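Mandelate racemase/muconate lactonizing protein (Thermobispora bispora, PDB 3VC5) probably catalyses the magnesium-dependent dehydration of D-glucarate to 5-dehydro-4-deoxy-D-glucarate, the first step of D-glucarate breakdown. Local coordinates at residues A349-A354 / P390-P395; M23-V28 / V56-D61; V46-A51 / R419-E424. All coordinates share one frame; numbering follows the deposited sequence.

Interaction 1. Residues A349-A354 / P390-P395; sequences AMTHLA and PVPDGP
T351 turns its two branches to different tasks where helix 344-355 meets the loop 390-395: the hydroxyl OG1 is held by two groups, Y164 OH and the helix carbonyl L347 O, while the methyl faces the loop. With chi1 at -61°, OG1 sits beside the backbone N and CG2 lies anti to it, which carries T351 CG2 to 4.2 Å from V391 CA and 4.3 Å from P392 CD. The next residue, H352, extends its ring past the same two loop residues. H352 CE1 comes 3.7 Å from V391 CG1, with the ring and the valine side chain running at a slant to each other. H352 NE2 meets P392 CD at 3.8 Å, the pyrrolidine ring approaching from the opposite direction. No hydrogen bond joins the two segments; across the 198 Å² buried between them the approaches are van der Waals contacts, mostly of carbon atoms.

The polar ends are anchored elsewhere: H352 NE2 bonds L397 O, and H352 ND1 bonds A151 N. V391 in turn exchanges backbone hydrogen bonds with D160, just ahead of strand 161-169. The contact thus joins the helix that follows strand 334-337 to the chain leaving strand 388-390, in the helical layer packed around the barrel.

Chemically, a ring nitrogen that faces a carbonyl and another that faces a backbone N-H are consistent with a neutral imidazole protonated on NE2, its rotation fixed from both ends while V391 and P392 pack against it.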
ATOM      1  N   ALA A 349      -3.468  17.432  -6.386  1.00 20.41           N
ATOM      2  CA  ALA A 349      -3.084  16.026  -6.202  1.00 20.86           C
ATOM      3  C   ALA A 349      -2.352  15.812  -4.864  1.00 19.99           C
ATOM      4  O   ALA A 349      -2.651  14.864  -4.132  1.00 22.38           O
ATOM      5  CB  ALA A 349      -2.256  15.554  -7.355  1.00 20.49           C
ATOM      6  N   MET A 350      -1.409  16.703  -4.557  1.00 20.26           N
ATOM      7  CA  MET A 350      -0.701  16.682  -3.282  1.00 20.83           C
ATOM      8  C   MET A 350      -1.652  16.706  -2.117  1.00 20.78           C
ATOM      9  O   MET A 350      -1.472  15.996  -1.113  1.00 22.55           O
ATOM     10  CB  MET A 350       0.311  17.841  -3.183  1.00 21.35           C
ATOM     11  CG  MET A 350       1.444  17.738  -4.215  1.00 21.95           C
ATOM     12  SD  MET A 350       2.210  19.357  -4.567  1.00 22.93           S
ATOM     13  CE  MET A 350       3.223  19.583  -3.130  1.00 22.94           C
ATOM     14  N   THR A 351      -2.658  17.559  -2.238  1.00 21.29           N
ATOM     15  CA  THR A 351      -3.590  17.798  -1.151  1.00 21.40           C
ATOM     16  C   THR A 351      -4.533  16.607  -0.925  1.00 20.38           C
ATOM     17  O   THR A 351      -4.749  16.200   0.212  1.00 24.00           O
ATOM     18  CB  THR A 351      -4.357  19.112  -1.405  1.00 21.31           C
ATOM     19  OG1 THR A 351      -3.402  20.188  -1.450  1.00 22.27           O
ATOM     20  CG2 THR A 351      -5.407  19.378  -0.311  1.00 24.46           C
ATOM     21  N   HIS A 352      -5.076  16.034  -1.998  1.00 23.21           N
ATOM     22  CA  HIS A 352      -5.912  14.847  -1.835  1.00 21.53           C
ATOM     23  C   HIS A 352      -5.099  13.695  -1.258  1.00 21.68           C
ATOM     24  O   HIS A 352      -5.592  12.961  -0.385  1.00 24.08           O
ATOM     25  CB  HIS A 352      -6.554  14.407  -3.183  1.00 22.08           C
ATOM     26  CG  HIS A 352      -7.689  15.277  -3.606  1.00 24.27           C
ATOM     27  ND1 HIS A 352      -8.989  15.037  -3.211  1.00 23.09           N
ATOM     28  CD2 HIS A 352      -7.730  16.365  -4.419  1.00 24.15           C
ATOM     29  CE1 HIS A 352      -9.779  15.963  -3.739  1.00 23.16           C
ATOM     30  NE2 HIS A 352      -9.042  16.779  -4.473  1.00 24.03           N
ATOM     31  N   LEU A 353      -3.870  13.523  -1.749  1.00 21.92           N
ATOM     32  CA  LEU A 353      -3.031  12.427  -1.241  1.00 22.49           C
ATOM     33  C   LEU A 353      -2.775  12.626   0.261  1.00 22.15           C
ATOM     34  O   LEU A 353      -2.994  11.715   1.088  1.00 24.09           O
ATOM     35  CB  LEU A 353      -1.700  12.374  -2.005  1.00 23.80           C
ATOM     36  CG  LEU A 353      -0.618  11.432  -1.432  1.00 22.60           C
ATOM     37  CD1 LEU A 353      -1.085   9.955  -1.427  1.00 23.80           C
ATOM     38  CD2 LEU A 353       0.668  11.604  -2.236  1.00 23.78           C
ATOM     39  N   ALA A 354      -2.292  13.810   0.638  1.00 22.53           N
ATOM     40  CA  ALA A 354      -2.002  14.043   2.065  1.00 22.74           C
ATOM     41  C   ALA A 354      -3.270  13.960   2.936  1.00 23.48           C
ATOM     42  O   ALA A 354      -3.217  13.447   4.059  1.00 25.50           O
ATOM     43  CB  ALA A 354      -1.310  15.390   2.268  1.00 24.10           C
ATOM     44  N   PRO A 390      -7.574  23.506   2.363  1.00 27.09           N
ATOM     45  CA  PRO A 390      -8.722  22.638   2.547  1.00 28.12           C
ATOM     46  C   PRO A 390      -8.911  21.695   1.341  1.00 28.65           C
ATOM     47  O   PRO A 390      -8.699  22.098   0.188  1.00 27.85           O
ATOM     48  CB  PRO A 390      -9.896  23.638   2.673  1.00 27.65           C
ATOM     49  CG  PRO A 390      -9.271  24.954   3.088  1.00 29.81           C
ATOM     50  CD  PRO A 390      -7.937  24.945   2.351  1.00 28.80           C
ATOM     51  N   VAL A 391      -9.260  20.438   1.604  1.00 29.12           N
ATOM     52  CA  VAL A 391      -9.524  19.508   0.503  1.00 34.93           C
ATOM     53  C   VAL A 391     -10.622  20.062  -0.399  1.00 35.21           C
ATOM     54  O   VAL A 391     -11.709  20.412   0.087  1.00 41.64           O
ATOM     55  CB  VAL A 391      -9.966  18.119   0.983  1.00 40.79           C
ATOM     56  CG1 VAL A 391     -10.236  17.207  -0.242  1.00 43.37           C
ATOM     57  CG2 VAL A 391      -8.928  17.519   1.909  1.00 44.54           C
ATOM     58  N   PRO A 392     -10.365  20.141  -1.713  1.00 35.63           N
ATOM     59  CA  PRO A 392     -11.406  20.710  -2.587  1.00 43.65           C
ATOM     60  C   PRO A 392     -12.700  19.910  -2.487  1.00 54.25           C
ATOM     61  O   PRO A 392     -12.668  18.708  -2.194  1.00 51.15           O
ATOM     62  CB  PRO A 392     -10.802  20.583  -3.986  1.00 41.10           C
ATOM     63  CG  PRO A 392      -9.311  20.617  -3.748  1.00 38.25           C
ATOM     64  CD  PRO A 392      -9.086  19.945  -2.410  1.00 33.86           C
ATOM     65  N   ASP A 393     -13.834  20.566  -2.716  1.00 64.41           N
ATOM     66  CA  ASP A 393     -15.109  19.876  -2.554  1.00 72.48           C
ATOM     67  C   ASP A 393     -15.611  19.215  -3.839  1.00 73.06           C
ATOM     68  O   ASP A 393     -16.215  18.145  -3.788  1.00 76.70           O
ATOM     69  CB  ASP A 393     -16.173  20.772  -1.890  1.00 76.03           C
ATOM     70  CG  ASP A 393     -16.243  22.158  -2.496  1.00 84.88           C
ATOM     71  OD1 ASP A 393     -16.358  23.138  -1.725  1.00 84.48           O
ATOM     72  OD2 ASP A 393     -16.194  22.268  -3.736  1.00 86.21           O
ATOM     73  N   GLY A 394     -15.334  19.826  -4.988  1.00 65.76           N
ATOM     74  CA  GLY A 394     -15.796  19.257  -6.254  1.00 56.27           C
ATOM     75  C   GLY A 394     -15.402  17.796  -6.403  1.00 46.53           C
ATOM     76  O   GLY A 394     -14.596  17.273  -5.609  1.00 46.67           O
ATOM     77  N   PRO A 395     -15.981  17.114  -7.410  1.00 43.19           N
ATOM     78  CA  PRO A 395     -15.620  15.739  -7.781  1.00 37.98           C
ATOM     79  C   PRO A 395     -14.228  15.698  -8.399  1.00 32.46           C
ATOM     80  O   PRO A 395     -13.750  16.708  -8.917  1.00 32.66           O
ATOM     81  CB  PRO A 395     -16.634  15.383  -8.871  1.00 33.57           C
ATOM     82  CG  PRO A 395     -17.121  16.696  -9.382  1.00 46.34           C
ATOM     83  CD  PRO A 395     -17.137  17.601  -8.178  1.00 44.76           C
TER

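Interaction 2. Residues M23-V28 / V56-D61; sequences MLIREV and VEVVTD
R26 and E27 both turn their backbone N-H groups to one acceptor, V59 O, at 2.8 Å from R26 N and 3.2 Å from E27 N, and both donors lie in the carbonyl plane. V59 N returns a bond to E27 O (2.9 Å), and D61 N reaches L24 O on the far side of the irregularity. The register slips by one residue between the I25–T60 and E27–V59 pairs, so R26 is the extra residue. T60 CA and V28 CA add CA-H···O contacts to L24 O and E57 O.

Among charged and polar side chains, R26 starts with CG anti to the backbone N (chi1 -174°), then bends back so that one guanidinium face lies over V59 CG1, 3.8 Å from R26 NH2. R26 NH2 also makes a long salt bridge of 3.5 Å to E27 OE2, whereas E27 OE1 is paired with R29. The D61 carboxylate is almost coplanar with the guanidinium, 8° apart, yet D61 OD1 stands 4.6 Å from R26 NE. One water donates to both I25 O and D61 OD1.

Apolar contacts lie chiefly on the side of V28 and V58. V28 CG1 meets V56 CG1 at 3.7 Å, and I25 CG1 meets V58 CG1 at the same distance. Helix 123-146 covers this layer, with F134 on V28 and both A137 and I141 on V58. M23 CE rests against T60 CG2.

Two consecutive residues of one strand facing a single residue of the other define a classic beta bulge, set here in the three-stranded antiparallel sheet of the N-terminal domain found in mandelate racemase and muconate lactonizing enzymes.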
ATOM      1  N   MET A  23     -15.428   3.354 -20.006  1.00 47.77           N
ATOM      2  CA  MET A  23     -14.610   4.586 -19.739  1.00 42.05           C
ATOM      3  C   MET A  23     -13.206   4.466 -20.305  1.00 36.02           C
ATOM      4  O   MET A  23     -12.174   4.643 -19.604  1.00 33.72           O
ATOM      5  CB  MET A  23     -14.558   4.892 -18.251  1.00 42.38           C
ATOM      6  CG  MET A  23     -15.923   5.129 -17.651  1.00 52.18           C
ATOM      7  SD  MET A  23     -15.874   6.580 -16.606  1.00 60.86           S
ATOM      8  CE  MET A  23     -15.639   7.860 -17.838  1.00 64.05           C
ATOM      9  N   LEU A  24     -13.171   4.198 -21.595  1.00 34.12           N
ATOM     10  CA  LEU A  24     -11.932   4.038 -22.329  1.00 31.26           C
ATOM     11  C   LEU A  24     -11.363   5.407 -22.647  1.00 29.93           C
ATOM     12  O   LEU A  24     -12.113   6.374 -22.898  1.00 32.55           O
ATOM     13  CB  LEU A  24     -12.209   3.260 -23.628  1.00 35.04           C
ATOM     14  CG  LEU A  24     -12.774   1.841 -23.452  1.00 38.41           C
ATOM     15  CD1 LEU A  24     -12.872   1.142 -24.802  1.00 44.45           C
ATOM     16  CD2 LEU A  24     -11.913   1.025 -22.481  1.00 41.45           C
ATOM     17  N   ILE A  25     -10.039   5.496 -22.618  1.00 31.69           N
ATOM     18  CA  ILE A  25      -9.352   6.706 -23.012  1.00 30.07           C
ATOM     19  C   ILE A  25      -9.479   6.874 -24.532  1.00 33.00           C
ATOM     20  O   ILE A  25      -9.146   5.970 -25.289  1.00 34.10           O
ATOM     21  CB  ILE A  25      -7.867   6.620 -22.604  1.00 28.09           C
ATOM     22  CG1 ILE A  25      -7.728   6.636 -21.084  1.00 28.77           C
ATOM     23  CG2 ILE A  25      -7.038   7.720 -23.255  1.00 26.50           C
ATOM     24  CD1 ILE A  25      -6.307   6.218 -20.623  1.00 31.91           C
ATOM     25  N   ARG A  26      -9.964   8.041 -24.959  1.00 30.08           N
ATOM     26  CA  ARG A  26     -10.073   8.402 -26.375  1.00 30.20           C
ATOM     27  C   ARG A  26      -8.824   9.148 -26.835  1.00 30.21           C
ATOM     28  O   ARG A  26      -8.289   8.886 -27.929  1.00 35.61           O
ATOM     29  CB  ARG A  26     -11.305   9.289 -26.629  1.00 32.89           C
ATOM     30  CG  ARG A  26     -11.556   9.573 -28.118  1.00 44.59           C
ATOM     31  CD  ARG A  26     -12.186  10.951 -28.352  1.00 62.95           C
ATOM     32  NE  ARG A  26     -13.306  11.221 -27.451  1.00 72.58           N
ATOM     33  CZ  ARG A  26     -13.660  12.436 -27.028  1.00 74.97           C
ATOM     34  NH1 ARG A  26     -14.696  12.579 -26.210  1.00 68.68           N
ATOM     35  NH2 ARG A  26     -12.975  13.509 -27.413  1.00 74.43           N
ATOM     36  N   GLU A  27      -8.349  10.084 -26.007  1.00 32.04           N
ATOM     37  CA  GLU A  27      -7.186  10.886 -26.399  1.00 32.12           C
ATOM     38  C   GLU A  27      -6.477  11.411 -25.153  1.00 28.37           C
ATOM     39  O   GLU A  27      -7.079  11.505 -24.068  1.00 29.67           O
ATOM     40  CB  GLU A  27      -7.551  12.023 -27.376  1.00 39.67           C
ATOM     41  CG  GLU A  27      -8.120  13.246 -26.718  1.00 42.66           C
ATOM     42  CD  GLU A  27      -8.491  14.363 -27.698  1.00 47.22           C
ATOM     43  OE1 GLU A  27      -7.627  15.208 -28.048  1.00 48.47           O
ATOM     44  OE2 GLU A  27      -9.666  14.411 -28.099  1.00 52.24           O
ATOM     45  N   VAL A  28      -5.196  11.734 -25.302  1.00 28.43           N
ATOM     46  CA  VAL A  28      -4.411  12.247 -24.182  1.00 26.22           C
ATOM     47  C   VAL A  28      -3.640  13.439 -24.728  1.00 25.78           C
ATOM     48  O   VAL A  28      -2.842  13.301 -25.668  1.00 32.93           O
ATOM     49  CB  VAL A  28      -3.447  11.188 -23.603  1.00 25.40           C
ATOM     50  CG1 VAL A  28      -2.692  11.782 -22.399  1.00 27.58           C
ATOM     51  CG2 VAL A  28      -4.234   9.938 -23.171  1.00 27.16           C
ATOM     52  N   VAL A  56      -0.942  17.277 -18.576  1.00 21.58           N
ATOM     53  CA  VAL A  56      -1.593  16.186 -19.288  1.00 22.15           C
ATOM     54  C   VAL A  56      -3.102  16.230 -19.088  1.00 21.67           C
ATOM     55  O   VAL A  56      -3.581  16.422 -17.973  1.00 22.88           O
ATOM     56  CB  VAL A  56      -1.054  14.809 -18.755  1.00 24.45           C
ATOM     57  CG1 VAL A  56      -1.890  13.642 -19.275  1.00 30.44           C
ATOM     58  CG2 VAL A  56       0.414  14.663 -19.122  1.00 24.56           C
ATOM     59  N   GLU A  57      -3.858  16.042 -20.174  1.00 22.85           N
ATOM     60  CA  GLU A  57      -5.300  15.965 -20.052  1.00 24.28           C
ATOM     61  C   GLU A  57      -5.794  14.706 -20.733  1.00 23.83           C
ATOM     62  O   GLU A  57      -5.606  14.545 -21.953  1.00 26.33           O
ATOM     63  CB  GLU A  57      -5.980  17.213 -20.661  1.00 24.54           C
ATOM     64  CG  GLU A  57      -7.505  17.201 -20.440  1.00 27.66           C
ATOM     65  CD  GLU A  57      -8.210  18.441 -20.959  1.00 28.23           C
ATOM     66  OE1 GLU A  57      -7.757  19.026 -21.984  1.00 29.68           O
ATOM     67  OE2 GLU A  57      -9.238  18.826 -20.343  1.00 33.40           O
ATOM     68  N   VAL A  58      -6.404  13.810 -19.951  1.00 24.26           N
ATOM     69  CA  VAL A  58      -6.916  12.549 -20.462  1.00 24.68           C
ATOM     70  C   VAL A  58      -8.388  12.752 -20.738  1.00 25.11           C
ATOM     71  O   VAL A  58      -9.098  13.318 -19.906  1.00 26.78           O
ATOM     72  CB  VAL A  58      -6.708  11.383 -19.417  1.00 24.48           C
ATOM     73  CG1 VAL A  58      -7.434  10.106 -19.891  1.00 24.77           C
ATOM     74  CG2 VAL A  58      -5.207  11.117 -19.214  1.00 27.76           C
ATOM     75  N   VAL A  59      -8.850  12.289 -21.900  1.00 28.04           N
ATOM     76  CA  VAL A  59     -10.248  12.439 -22.293  1.00 30.61           C
ATOM     77  C   VAL A  59     -10.813  11.057 -22.620  1.00 27.01           C
ATOM     78  O   VAL A  59     -10.247  10.328 -23.440  1.00 29.63           O
ATOM     79  CB  VAL A  59     -10.408  13.331 -23.539  1.00 31.55           C
ATOM     80  CG1 VAL A  59     -11.880  13.676 -23.760  1.00 35.41           C
ATOM     81  CG2 VAL A  59      -9.560  14.626 -23.401  1.00 32.15           C
ATOM     82  N   THR A  60     -11.914  10.703 -21.975  1.00 29.54           N
ATOM     83  CA  THR A  60     -12.590   9.439 -22.252  1.00 30.54           C
ATOM     84  C   THR A  60     -13.478   9.510 -23.487  1.00 34.62           C
ATOM     85  O   THR A  60     -13.784  10.605 -24.018  1.00 35.09           O
ATOM     86  CB  THR A  60     -13.456   8.975 -21.057  1.00 29.75           C
ATOM     87  OG1 THR A  60     -14.609   9.820 -20.942  1.00 31.57           O
ATOM     88  CG2 THR A  60     -12.648   9.027 -19.743  1.00 31.58           C
ATOM     89  N   ASP A  61     -13.916   8.331 -23.918  1.00 34.92           N
ATOM     90  CA  ASP A  61     -14.795   8.222 -25.085  1.00 36.09           C
ATOM     91  C   ASP A  61     -16.054   9.060 -24.908  1.00 37.53           C
ATOM     92  O   ASP A  61     -16.607   9.578 -25.877  1.00 49.02           O
ATOM     93  CB  ASP A  61     -15.174   6.767 -25.329  1.00 39.33           C
ATOM     94  CG  ASP A  61     -14.121   6.002 -26.115  1.00 40.08           C
ATOM     95  OD1 ASP A  61     -13.294   6.626 -26.812  1.00 52.34           O
ATOM     96  OD2 ASP A  61     -14.134   4.753 -26.050  1.00 51.62           O
TER
HETATM   97  O   HOH W   1     -10.973   4.664 -27.211  1.00 49.28           O

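Interaction 3. Residues V46-A51 / R419-E424; sequences VHQPWA and RTRDDE. With PO4 (phosphate ion), chain B.
H47 and R421 converge on the phosphate with their planes turned 61° apart, H47 NE2 lying 3.6 Å from R421 NH2. The imidazole presents its edge, and H47 NE2 donates an almost straight bond of 2.9 Å to phosphate O1, while D37 holds ND1. R421 is stretched out, with CG anti to the backbone N (chi1 174°), and both R421 NH1 and R421 NH2 donate to phosphate O3, R421 NH2 at 2.9 Å from O3. Its other edge grips D423 side-on: R421 NE meets D423 OD1 at 2.8 Å, and R421 NH2 meets D423 OD2 at 2.7 Å on the syn lone pair. A leucine in place of R421 would probably leave the D423 carboxylate without its charged mate and the phosphate with a weaker hold.

Q48 reaches across so that Q48 OE1 accepts D422 N at 2.8 Å, from 45° above its carbonyl plane. One water ties Q48 N and OE1 to D423 OD1.

K211, one of two predicted proton acceptors, together with N42 and H367, also binds the phosphate, which is consistent with the ion occupying the active-site pocket. D422, whose OD1 bonds G425 N, is the N-cap of helix 423-430; Y426 of that helix packs on V46 and Q48, and segment 46-51 runs from the 41-46 hairpin into strand 50-60.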
ATOM      1  N   VAL A  46      21.309  28.016  -8.813  1.00 26.47           N
ATOM      2  CA  VAL A  46      20.185  28.951  -8.644  1.00 25.60           C
ATOM      3  C   VAL A  46      19.107  28.593  -9.647  1.00 26.05           C
ATOM      4  O   VAL A  46      19.426  28.196 -10.774  1.00 25.17           O
ATOM      5  CB  VAL A  46      20.673  30.415  -8.787  1.00 26.36           C
ATOM      6  CG1 VAL A  46      21.345  30.629 -10.141  1.00 30.12           C
ATOM      7  CG2 VAL A  46      19.524  31.442  -8.565  1.00 27.41           C
ATOM      8  N   HIS A  47      17.832  28.715  -9.256  1.00 23.81           N
ATOM      9  CA  HIS A  47      16.739  28.449 -10.194  1.00 22.11           C
ATOM     10  C   HIS A  47      16.792  29.406 -11.385  1.00 24.47           C
ATOM     11  O   HIS A  47      17.105  30.588 -11.223  1.00 27.81           O
ATOM     12  CB  HIS A  47      15.391  28.673  -9.503  1.00 23.31           C
ATOM     13  CG  HIS A  47      14.992  27.583  -8.558  1.00 24.58           C
ATOM     14  ND1 HIS A  47      13.674  27.265  -8.316  1.00 25.12           N
ATOM     15  CD2 HIS A  47      15.735  26.750  -7.783  1.00 23.94           C
ATOM     16  CE1 HIS A  47      13.616  26.271  -7.438  1.00 26.36           C
ATOM     17  NE2 HIS A  47      14.856  25.931  -7.111  1.00 24.22           N
ATOM     18  N   GLN A  48      16.464  28.883 -12.572  1.00 26.78           N
ATOM     19  CA  GLN A  48      16.428  29.681 -13.786  1.00 24.30           C
ATOM     20  C   GLN A  48      15.168  30.554 -13.823  1.00 22.57           C
ATOM     21  O   GLN A  48      14.230  30.331 -13.065  1.00 25.25           O
ATOM     22  CB  GLN A  48      16.508  28.788 -15.020  1.00 25.42           C
ATOM     23  CG  GLN A  48      17.896  28.172 -15.229  1.00 27.43           C
ATOM     24  CD  GLN A  48      17.841  26.929 -16.080  1.00 27.88           C
ATOM     25  OE1 GLN A  48      17.257  25.913 -15.678  1.00 28.24           O
ATOM     26  NE2 GLN A  48      18.443  26.994 -17.263  1.00 29.66           N
ATOM     27  N   PRO A  49      15.136  31.536 -14.729  1.00 25.83           N
ATOM     28  CA  PRO A  49      13.989  32.456 -14.716  1.00 24.48           C
ATOM     29  C   PRO A  49      12.652  31.824 -15.149  1.00 23.80           C
ATOM     30  O   PRO A  49      11.570  32.392 -14.886  1.00 25.18           O
ATOM     31  CB  PRO A  49      14.389  33.559 -15.725  1.00 29.02           C
ATOM     32  CG  PRO A  49      15.812  33.359 -16.028  1.00 31.89           C
ATOM     33  CD  PRO A  49      16.214  31.954 -15.643  1.00 27.17           C
ATOM     34  N   TRP A  50      12.737  30.695 -15.838  1.00 26.79           N
ATOM     35  CA  TRP A  50      11.552  29.910 -16.217  1.00 23.43           C
ATOM     36  C   TRP A  50      11.661  28.520 -15.617  1.00 23.92           C
ATOM     37  O   TRP A  50      12.726  27.883 -15.725  1.00 26.26           O
ATOM     38  CB  TRP A  50      11.446  29.764 -17.733  1.00 26.50           C
ATOM     39  CG  TRP A  50      11.310  31.064 -18.457  1.00 26.27           C
ATOM     40  CD1 TRP A  50      12.310  31.763 -19.108  1.00 29.92           C
ATOM     41  CD2 TRP A  50      10.113  31.852 -18.601  1.00 27.47           C
ATOM     42  NE1 TRP A  50      11.791  32.920 -19.662  1.00 29.42           N
ATOM     43  CE2 TRP A  50      10.453  32.997 -19.359  1.00 28.88           C
ATOM     44  CE3 TRP A  50       8.788  31.695 -18.171  1.00 28.63           C
ATOM     45  CZ2 TRP A  50       9.518  33.984 -19.682  1.00 32.84           C
ATOM     46  CZ3 TRP A  50       7.861  32.667 -18.491  1.00 29.53           C
ATOM     47  CH2 TRP A  50       8.231  33.802 -19.253  1.00 34.84           C
ATOM     48  N   ALA A  51      10.569  28.049 -15.011  1.00 24.39           N
ATOM     49  CA  ALA A  51      10.434  26.661 -14.589  1.00 21.07           C
ATOM     50  C   ALA A  51       9.522  25.974 -15.618  1.00 24.51           C
ATOM     51  O   ALA A  51       8.608  26.599 -16.161  1.00 25.30           O
ATOM     52  CB  ALA A  51       9.833  26.571 -13.186  1.00 23.37           C
ATOM     53  N   ARG A 419      14.926  24.298 -22.120  1.00 25.35           N
ATOM     54  CA  ARG A 419      14.304  23.015 -22.438  1.00 26.46           C
ATOM     55  C   ARG A 419      14.554  21.950 -21.381  1.00 23.94           C
ATOM     56  O   ARG A 419      13.803  20.977 -21.302  1.00 25.01           O
ATOM     57  CB  ARG A 419      14.769  22.501 -23.798  1.00 26.15           C
ATOM     58  CG  ARG A 419      14.223  23.333 -24.960  1.00 28.13           C
ATOM     59  CD  ARG A 419      12.739  23.104 -25.097  1.00 29.82           C
ATOM     60  NE  ARG A 419      12.066  23.902 -26.137  1.00 29.23           N
ATOM     61  CZ  ARG A 419      11.433  25.052 -25.903  1.00 28.95           C
ATOM     62  NH1 ARG A 419      11.428  25.581 -24.684  1.00 30.21           N
ATOM     63  NH2 ARG A 419      10.802  25.678 -26.891  1.00 29.31           N
ATOM     64  N   THR A 420      15.587  22.147 -20.564  1.00 25.48           N
ATOM     65  CA  THR A 420      15.913  21.206 -19.469  1.00 24.74           C
ATOM     66  C   THR A 420      16.454  22.018 -18.296  1.00 23.75           C
ATOM     67  O   THR A 420      17.340  22.859 -18.474  1.00 27.33           O
ATOM     68  CB  THR A 420      16.975  20.144 -19.882  1.00 25.64           C
ATOM     69  OG1 THR A 420      16.440  19.333 -20.928  1.00 27.63           O
ATOM     70  CG2 THR A 420      17.339  19.251 -18.715  1.00 26.84           C
ATOM     71  N   ARG A 421      15.916  21.753 -17.103  1.00 24.53           N
ATOM     72  CA  ARG A 421      16.340  22.451 -15.902  1.00 25.07           C
ATOM     73  C   ARG A 421      17.837  22.276 -15.695  1.00 26.22           C
ATOM     74  O   ARG A 421      18.356  21.138 -15.731  1.00 27.32           O
ATOM     75  CB  ARG A 421      15.562  21.931 -14.686  1.00 23.79           C
ATOM     76  CG  ARG A 421      16.066  22.537 -13.391  1.00 23.25           C
ATOM     77  CD  ARG A 421      15.257  22.087 -12.198  1.00 24.66           C
ATOM     78  NE  ARG A 421      15.810  22.641 -10.972  1.00 23.53           N
ATOM     79  CZ  ARG A 421      15.395  22.355  -9.736  1.00 23.13           C
ATOM     80  NH1 ARG A 421      14.407  21.497  -9.538  1.00 24.66           N
ATOM     81  NH2 ARG A 421      15.984  22.931  -8.688  1.00 26.11           N
ATOM     82  N   ASP A 422      18.537  23.383 -15.443  1.00 26.61           N
ATOM     83  CA  ASP A 422      19.978  23.326 -15.234  1.00 27.23           C
ATOM     84  C   ASP A 422      20.450  24.427 -14.262  1.00 27.45           C
ATOM     85  O   ASP A 422      21.081  25.410 -14.677  1.00 28.24           O
ATOM     86  CB  ASP A 422      20.705  23.393 -16.587  1.00 29.71           C
ATOM     87  CG  ASP A 422      22.233  23.214 -16.464  1.00 34.04           C
ATOM     88  OD1 ASP A 422      22.736  22.757 -15.398  1.00 34.18           O
ATOM     89  OD2 ASP A 422      22.930  23.537 -17.458  1.00 37.71           O
ATOM     90  N   ASP A 423      20.165  24.239 -12.966  1.00 24.83           N
ATOM     91  CA  ASP A 423      20.567  25.214 -11.935  1.00 23.00           C
ATOM     92  C   ASP A 423      22.071  25.459 -11.953  1.00 25.98           C
ATOM     93  O   ASP A 423      22.522  26.574 -11.716  1.00 28.17           O
ATOM     94  CB  ASP A 423      20.227  24.735 -10.516  1.00 26.67           C
ATOM     95  CG  ASP A 423      18.747  24.444 -10.309  1.00 28.62           C
ATOM     96  OD1 ASP A 423      17.954  24.492 -11.265  1.00 26.57           O
ATOM     97  OD2 ASP A 423      18.370  24.113  -9.168  1.00 37.73           O
ATOM     98  N   GLU A 424      22.860  24.399 -12.176  1.00 25.43           N
ATOM     99  CA  GLU A 424      24.313  24.540 -12.104  1.00 27.13           C
ATOM    100  C   GLU A 424      24.888  25.328 -13.284  1.00 25.64           C
ATOM    101  O   GLU A 424      25.754  26.203 -13.102  1.00 30.35           O
ATOM    102  CB  GLU A 424      24.976  23.160 -11.992  1.00 30.24           C
ATOM    103  CG  GLU A 424      26.475  23.192 -11.769  1.00 31.58           C
ATOM    104  CD  GLU A 424      27.051  21.793 -11.760  1.00 39.30           C
ATOM    105  OE1 GLU A 424      26.743  21.006 -12.683  1.00 44.92           O
ATOM    106  OE2 GLU A 424      27.779  21.456 -10.818  1.00 35.35           O
TER
HETATM  107  P   PO4 B 501      14.482  22.850  -5.433  1.00 24.80           P
HETATM  108  O1  PO4 B 501      15.653  23.755  -5.445  1.00 26.27           O
HETATM  109  O2  PO4 B 501      13.297  23.731  -5.765  1.00 27.55           O
HETATM  110  O3  PO4 B 501      14.605  21.795  -6.451  1.00 29.31           O
HETATM  111  O4  PO4 B 501      14.376  22.267  -4.117  1.00 29.00           O
HETATM  112  O   HOH W   2      16.575  26.023 -12.924  1.00 26.54           O
HETATM  113  O   HOH W   3      18.963  24.889 -19.334  1.00 36.74           O

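In the fold
From the N terminus, residues 23-28 pair with 56-61 in interaction 2, closing a 27-residue loop that contains the hairpin of strands 41-42 and 45-46. Segment 46-51 opens inside that loop but finds its partner only at 419-424, so interactions 2 and 3 cross, and both draw on strand 50-60. Interaction 3 spans 367 residues and brings the C-terminal helix 423-430 back to the N-terminal domain beside the predicted catalytic residues. Nested within this span, after interaction 2 has closed, interaction 1 joins helix 344-355 to the loop following strand 388-390. Interactions 1 and 3 lie on opposite sides of the chain's centre, their own centres about 29 Å apart.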